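GARP domain-containing protein (Trypanosoma brucei brucei TREU927, PDB 6XZ6) is a receptor for the host complement regulator factor H and increases transmission of trypanosomes to tsetse flies. Local coordinates at residues Arg153-Leu158 with Glu168-Glu173. Sequence-based numbering, arbitrary orientation.
Sequences RAAHNL and EEYLQE
Leu171 and Tyr170 both carry CG opposite the backbone N (chi1 171° and 177°), which sends the isobutyl group of Leu171 across to Ala155 and His156, and the phenol of Tyr170 to Ala155 and Leu158. The motif is an antiparallel helical hairpin: helix 148-161 turns back into the long helix 165-208, in an elongated, almost wholly helical receptor. The two short segments run at 164° to each other, their axes 8.7 Å apart at closest approach.

Ala155 suits the middle of this interface because its single methyl is small enough for the backbones to come close, its CA 4.9 Å from the CA of Leu171. Its CB meets both neighbours, lying 3.7 Å from Tyr170 CE2 and equally close to Leu171 CD1. Tyr170 reaches in obliquely with one side of its ring: CE2 meets Ala155, and CD2 is met by Leu158 CD2 at 3.9 Å, the two side chains lying roughly at right angles; a branched leucine suits this place because one of its methyls can reach the ring carbon. Beyond the hairpin, Tyr111 and Phe115 of helix 67-125 pack edge-to-face with Tyr170, and Val19 of helix 4-61 touches it, tying the pair into the helical bundle. On the same helix, the neighbouring Glu169 forms a salt bridge with Lys33 of the factor H chain, which puts this end of the hairpin next to bound factor H.

At the exposed border, His156 has CG beside the backbone N (chi1 -82°), and its imidazole is crossed obliquely by the leucine side chain, a polar ring that tolerates solvent yet presents a flat face to an apolar partner. Leu171 CD1 sits over that face as a CH-pi contact, 3.5 Å from the ring centroid and 12° off the normal.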
# COMPACT_ATOMS: atom_id res chain seq x y z
N ARG A 153 13.84 1.17 -0.77
CA ARG A 153 15.02 1.57 0.02
C ARG A 153 15.06 0.81 1.35
O ARG A 153 16.07 0.19 1.68
CB ARG A 153 15.01 3.07 0.26
CG ARG A 153 16.37 3.67 0.56
CD ARG A 153 16.30 5.03 1.22
NE ARG A 153 15.33 5.03 2.31
CZ ARG A 153 14.27 5.82 2.35
NH1 ARG A 153 14.07 6.73 1.41
NH2 ARG A 153 13.40 5.71 3.35
N ALA A 154 13.93 0.79 2.06
CA ALA A 154 13.78 0.09 3.32
C ALA A 154 13.89 -1.44 3.13
O ALA A 154 14.41 -2.13 4.02
CB ALA A 154 12.46 0.47 3.96
N ALA A 155 13.45 -1.97 1.95
CA ALA A 155 13.53 -3.41 1.61
C ALA A 155 14.99 -3.82 1.32
O ALA A 155 15.43 -4.86 1.78
CB ALA A 155 12.63 -3.74 0.44
N HIS A 156 15.73 -2.98 0.62
CA HIS A 156 17.15 -3.19 0.33
C HIS A 156 17.97 -3.06 1.60
O HIS A 156 18.94 -3.77 1.77
CB HIS A 156 17.66 -2.18 -0.71
CG HIS A 156 17.35 -2.56 -2.12
ND1 HIS A 156 16.54 -1.78 -2.91
CD2 HIS A 156 17.78 -3.63 -2.85
CE1 HIS A 156 16.47 -2.41 -4.08
NE2 HIS A 156 17.21 -3.51 -4.09
N ASN A 157 17.59 -2.12 2.50
CA ASN A 157 18.27 -1.93 3.77
C ASN A 157 18.11 -3.15 4.63
O ASN A 157 19.10 -3.63 5.16
CB ASN A 157 17.81 -0.66 4.48
CG ASN A 157 18.62 -0.38 5.71
OD1 ASN A 157 19.85 -0.18 5.65
ND2 ASN A 157 17.95 -0.38 6.86
N LEU A 158 16.90 -3.73 4.69
CA LEU A 158 16.63 -4.94 5.46
C LEU A 158 17.40 -6.16 4.91
O LEU A 158 17.99 -6.91 5.66
CB LEU A 158 15.12 -5.22 5.49
CG LEU A 158 14.68 -6.43 6.30
CD1 LEU A 158 14.58 -6.08 7.78
CD2 LEU A 158 13.39 -7.02 5.73
N GLU A 168 15.22 -11.48 1.77
CA GLU A 168 15.38 -11.50 0.31
C GLU A 168 14.02 -11.63 -0.36
O GLU A 168 13.74 -10.91 -1.32
CB GLU A 168 16.34 -12.63 -0.14
CG GLU A 168 16.54 -12.74 -1.64
CD GLU A 168 17.21 -11.60 -2.38
OE1 GLU A 168 17.99 -10.85 -1.75
OE2 GLU A 168 16.99 -11.47 -3.60
N GLU A 169 13.13 -12.52 0.16
CA GLU A 169 11.78 -12.68 -0.36
C GLU A 169 10.95 -11.41 -0.07
O GLU A 169 10.19 -11.01 -0.94
CB GLU A 169 11.14 -13.97 0.15
CG GLU A 169 9.68 -14.19 -0.21
CD GLU A 169 8.95 -14.93 0.89
OE1 GLU A 169 8.66 -14.32 1.95
OE2 GLU A 169 8.70 -16.14 0.70
N TYR A 170 11.18 -10.73 1.05
CA TYR A 170 10.52 -9.44 1.31
C TYR A 170 10.93 -8.41 0.27
O TYR A 170 10.05 -7.76 -0.28
CB TYR A 170 10.75 -8.89 2.73
CG TYR A 170 10.11 -7.53 2.92
CD1 TYR A 170 8.73 -7.40 3.05
CD2 TYR A 170 10.87 -6.38 2.87
CE1 TYR A 170 8.12 -6.14 3.16
CE2 TYR A 170 10.28 -5.11 2.95
CZ TYR A 170 8.90 -5.00 3.09
OH TYR A 170 8.31 -3.76 3.19
N LEU A 171 12.23 -8.29 -0.05
CA LEU A 171 12.70 -7.38 -1.10
C LEU A 171 12.00 -7.67 -2.45
O LEU A 171 11.50 -6.74 -3.08
CB LEU A 171 14.24 -7.45 -1.26
CG LEU A 171 14.87 -6.71 -2.46
CD1 LEU A 171 14.65 -5.17 -2.36
CD2 LEU A 171 16.34 -7.05 -2.60
N GLN A 172 11.95 -8.95 -2.88
CA GLN A 172 11.32 -9.33 -4.13
C GLN A 172 9.87 -8.86 -4.18
O GLN A 172 9.48 -8.22 -5.14
CB GLN A 172 11.46 -10.84 -4.35
CG GLN A 172 12.91 -11.34 -4.57
CD GLN A 172 13.10 -12.86 -4.70
OE1 GLN A 172 12.18 -13.69 -4.50
NE2 GLN A 172 14.33 -13.27 -5.03
N GLU A 173 9.10 -9.09 -3.10
CA GLU A 173 7.69 -8.68 -2.94
C GLU A 173 7.53 -7.18 -2.82
O GLU A 173 6.54 -6.65 -3.32
CB GLU A 173 7.04 -9.35 -1.70
CG GLU A 173 7.12 -10.86 -1.68
CD GLU A 173 6.01 -11.65 -2.34
OE1 GLU A 173 5.52 -12.61 -1.69
OE2 GLU A 173 5.65 -11.33 -3.50